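Local coordinates for protein leucine aminopeptidase 2 (Saccharomyces cerevisiae, PDB 2XQ0) that is a zinc aminopeptidase that cleaves mainly di- and tripeptides and also shows weak epoxide hydrolase activity in vitro, at residues Val225-Pro229 / Phe230-Asp234. Sequence-based numbering, arbitrary orientation.
Sequences VYTEP and FRLKD
Glu228 and Arg231 join in a long salt bridge, OE1 to NH2 at 3.5 Å, across a tight beta-to-alpha turn of the M1 peptidase fold, where strand 223-227 gives way to helix 229-239 and the short axes of 225-227 and 230-234 run 152° apart. Their carboxylate and guanidinium planes stand 66° apart, so the pairing is electrostatic rather than a flat, two-pronged match. Phe230 lies against both: its ring runs alongside the Glu228 chain, CE2 lying 3.7 Å from Glu228 CB, and its CZ sits over the centre of one guanidinium face. In place of Glu228 an alanine, which keeps CB but loses the carboxylate beside Phe230 CE2, would probably leave Arg231 NH2 without this acidic mate. Arg231 still has Asp269 for its NH1, and bends at chi2 and chi3 carry its head over to Phe230 CZ and Glu228 OE1.

Nearer the strand, Leu232 and Thr227 make the apolar part of the turn. With OG1 anti to the backbone N (chi1 -172°), Thr227 can give its hydroxyl to the partnership with Val266 O on the adjoining strand while CG2 packs 3.5 Å from Leu232 CA; a beta-branched residue suits both tasks. Leu232 CD1 reaches on toward Val225.

The backbone sets this frame. Arg231 N donates to Glu228 O at 2.9 Å, and Pro229, whose ring confines phi to helical values and leaves no N-H to satisfy, suits the helix's first turn. Its carbonyl O accepts hydrogen bonds from Leu232 N at 3.1 Å and from a water, whose oxygen accepts one from Lys233 N at 2.9 Å.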
ATOM      1  N   VAL A 225     -14.218 -13.762  -2.524  1.00 16.56           N
ATOM      2  CA  VAL A 225     -13.000 -13.772  -1.720  1.00 17.96           C
ATOM      3  C   VAL A 225     -12.257 -15.108  -1.857  1.00 18.73           C
ATOM      4  O   VAL A 225     -12.886 -16.167  -1.944  1.00 24.06           O
ATOM      5  CB  VAL A 225     -13.281 -13.438  -0.235  1.00 18.14           C
ATOM      6  CG1 VAL A 225     -14.206 -14.489   0.403  1.00 22.19           C
ATOM      7  CG2 VAL A 225     -11.963 -13.339   0.549  1.00 22.56           C
ATOM      8  N   TYR A 226     -10.923 -15.039  -1.896  1.00 20.07           N
ATOM      9  CA  TYR A 226     -10.052 -16.209  -1.997  1.00 23.02           C
ATOM     10  C   TYR A 226      -9.184 -16.267  -0.749  1.00 29.07           C
ATOM     11  O   TYR A 226      -8.716 -15.243  -0.289  1.00 20.94           O
ATOM     12  CB  TYR A 226      -9.160 -16.113  -3.239  1.00 19.18           C
ATOM     13  CG  TYR A 226      -9.917 -16.231  -4.529  1.00 22.68           C
ATOM     14  CD1 TYR A 226     -10.057 -17.462  -5.154  1.00 26.68           C
ATOM     15  CD2 TYR A 226     -10.499 -15.111  -5.131  1.00 26.86           C
ATOM     16  CE1 TYR A 226     -10.763 -17.587  -6.336  1.00 32.86           C
ATOM     17  CE2 TYR A 226     -11.204 -15.229  -6.322  1.00 25.90           C
ATOM     18  CZ  TYR A 226     -11.331 -16.473  -6.915  1.00 36.91           C
ATOM     19  OH  TYR A 226     -12.029 -16.623  -8.095  1.00 42.56           O
ATOM     20  N   THR A 227      -9.009 -17.453  -0.173  1.00 20.52           N
ATOM     21  CA  THR A 227      -8.121 -17.608   0.973  1.00 23.62           C
ATOM     22  C   THR A 227      -7.953 -19.080   1.318  1.00 26.25           C
ATOM     23  O   THR A 227      -8.478 -19.944   0.622  1.00 24.49           O
ATOM     24  CB  THR A 227      -8.595 -16.829   2.224  1.00 30.66           C
ATOM     25  OG1 THR A 227      -7.581 -16.883   3.242  1.00 27.29           O
ATOM     26  CG2 THR A 227      -9.887 -17.395   2.766  1.00 24.73           C
ATOM     27  N   GLU A 228      -7.216 -19.359   2.387  1.00 24.75           N
ATOM     28  CA  GLU A 228      -7.067 -20.739   2.845  1.00 26.21           C
ATOM     29  C   GLU A 228      -8.389 -21.235   3.422  1.00 30.86           C
ATOM     30  O   GLU A 228      -9.083 -20.496   4.143  1.00 27.85           O
ATOM     31  CB  GLU A 228      -5.927 -20.846   3.862  1.00 31.22           C
ATOM     32  CG  GLU A 228      -4.542 -20.508   3.291  1.00 44.83           C
ATOM     33  CD  GLU A 228      -3.475 -20.309   4.368  1.00 52.33           C
ATOM     34  OE1 GLU A 228      -3.327 -19.161   4.853  1.00 50.78           O
ATOM     35  OE2 GLU A 228      -2.786 -21.294   4.725  1.00 47.77           O
ATOM     36  N   PRO A 229      -8.757 -22.488   3.106  1.00 32.63           N
ATOM     37  CA  PRO A 229     -10.048 -23.026   3.560  1.00 35.15           C
ATOM     38  C   PRO A 229     -10.366 -22.730   5.034  1.00 32.17           C
ATOM     39  O   PRO A 229     -11.508 -22.379   5.345  1.00 31.59           O
ATOM     40  CB  PRO A 229      -9.902 -24.528   3.317  1.00 30.76           C
ATOM     41  CG  PRO A 229      -8.935 -24.613   2.138  1.00 35.73           C
ATOM     42  CD  PRO A 229      -7.970 -23.473   2.336  1.00 35.74           C
ATOM     43  N   PHE A 230      -9.382 -22.837   5.924  1.00 29.68           N
ATOM     44  CA  PHE A 230      -9.668 -22.726   7.353  1.00 34.49           C
ATOM     45  C   PHE A 230     -10.236 -21.359   7.723  1.00 39.86           C
ATOM     46  O   PHE A 230     -10.965 -21.214   8.715  1.00 38.50           O
ATOM     47  CB  PHE A 230      -8.430 -23.047   8.201  1.00 37.55           C
ATOM     48  CG  PHE A 230      -7.454 -21.911   8.314  1.00 37.15           C
ATOM     49  CD1 PHE A 230      -7.565 -20.985   9.348  1.00 37.58           C
ATOM     50  CD2 PHE A 230      -6.426 -21.767   7.393  1.00 38.88           C
ATOM     51  CE1 PHE A 230      -6.668 -19.935   9.456  1.00 41.67           C
ATOM     52  CE2 PHE A 230      -5.521 -20.717   7.496  1.00 43.48           C
ATOM     53  CZ  PHE A 230      -5.644 -19.795   8.522  1.00 40.32           C
ATOM     54  N   ARG A 231      -9.921 -20.365   6.902  1.00 33.73           N
ATOM     55  CA  ARG A 231     -10.285 -18.981   7.185  1.00 31.25           C
ATOM     56  C   ARG A 231     -11.392 -18.481   6.254  1.00 31.70           C
ATOM     57  O   ARG A 231     -11.880 -17.353   6.395  1.00 30.17           O
ATOM     58  CB  ARG A 231      -9.037 -18.104   7.019  1.00 41.43           C
ATOM     59  CG  ARG A 231      -9.266 -16.626   7.225  1.00 56.44           C
ATOM     60  CD  ARG A 231      -8.046 -15.988   7.854  1.00 55.67           C
ATOM     61  NE  ARG A 231      -6.838 -16.282   7.097  1.00 45.44           N
ATOM     62  CZ  ARG A 231      -5.627 -16.350   7.639  1.00 40.48           C
ATOM     63  NH1 ARG A 231      -5.470 -16.152   8.945  1.00 38.04           N
ATOM     64  NH2 ARG A 231      -4.575 -16.610   6.878  1.00 34.48           N
ATOM     65  N   LEU A 232     -11.790 -19.323   5.309  1.00 26.85           N
ATOM     66  CA  LEU A 232     -12.707 -18.909   4.238  1.00 26.35           C
ATOM     67  C   LEU A 232     -14.017 -18.297   4.722  1.00 31.04           C
ATOM     68  O   LEU A 232     -14.391 -17.199   4.311  1.00 29.37           O
ATOM     69  CB  LEU A 232     -12.971 -20.071   3.277  1.00 24.75           C
ATOM     70  CG  LEU A 232     -13.929 -19.740   2.132  1.00 29.80           C
ATOM     71  CD1 LEU A 232     -13.271 -18.797   1.127  1.00 29.40           C
ATOM     72  CD2 LEU A 232     -14.391 -21.022   1.445  1.00 30.49           C
ATOM     73  N   LYS A 233     -14.728 -18.986   5.607  1.00 26.48           N
ATOM     74  CA  LYS A 233     -16.007 -18.457   6.053  1.00 23.60           C
ATOM     75  C   LYS A 233     -15.861 -17.208   6.917  1.00 23.57           C
ATOM     76  O   LYS A 233     -16.693 -16.318   6.855  1.00 27.89           O
ATOM     77  CB  LYS A 233     -16.841 -19.539   6.750  1.00 30.23           C
ATOM     78  CG  LYS A 233     -17.295 -20.622   5.796  1.00 33.11           C
ATOM     79  CD  LYS A 233     -18.363 -20.106   4.822  1.00 30.95           C
ATOM     80  CE  LYS A 233     -18.370 -20.916   3.516  1.00 30.74           C
ATOM     81  NZ  LYS A 233     -19.519 -20.500   2.656  1.00 32.46           N
ATOM     82  N   ASP A 234     -14.790 -17.108   7.697  1.00 25.56           N
ATOM     83  CA  ASP A 234     -14.576 -15.885   8.463  1.00 28.62           C
ATOM     84  C   ASP A 234     -14.395 -14.695   7.515  1.00 30.11           C
ATOM     85  O   ASP A 234     -14.896 -13.593   7.769  1.00 24.63           O
ATOM     86  CB  ASP A 234     -13.342 -15.999   9.361  1.00 32.40           C
ATOM     87  CG  ASP A 234     -13.556 -16.922  10.554  1.00 46.50           C
ATOM     88  OD1 ASP A 234     -14.715 -17.114  10.962  1.00 40.57           O
ATOM     89  OD2 ASP A 234     -12.558 -17.455  11.089  1.00 55.05           O
TER
HETATM   90  O   HOH W   1     -13.701 -21.467   6.702  1.00 29.32           O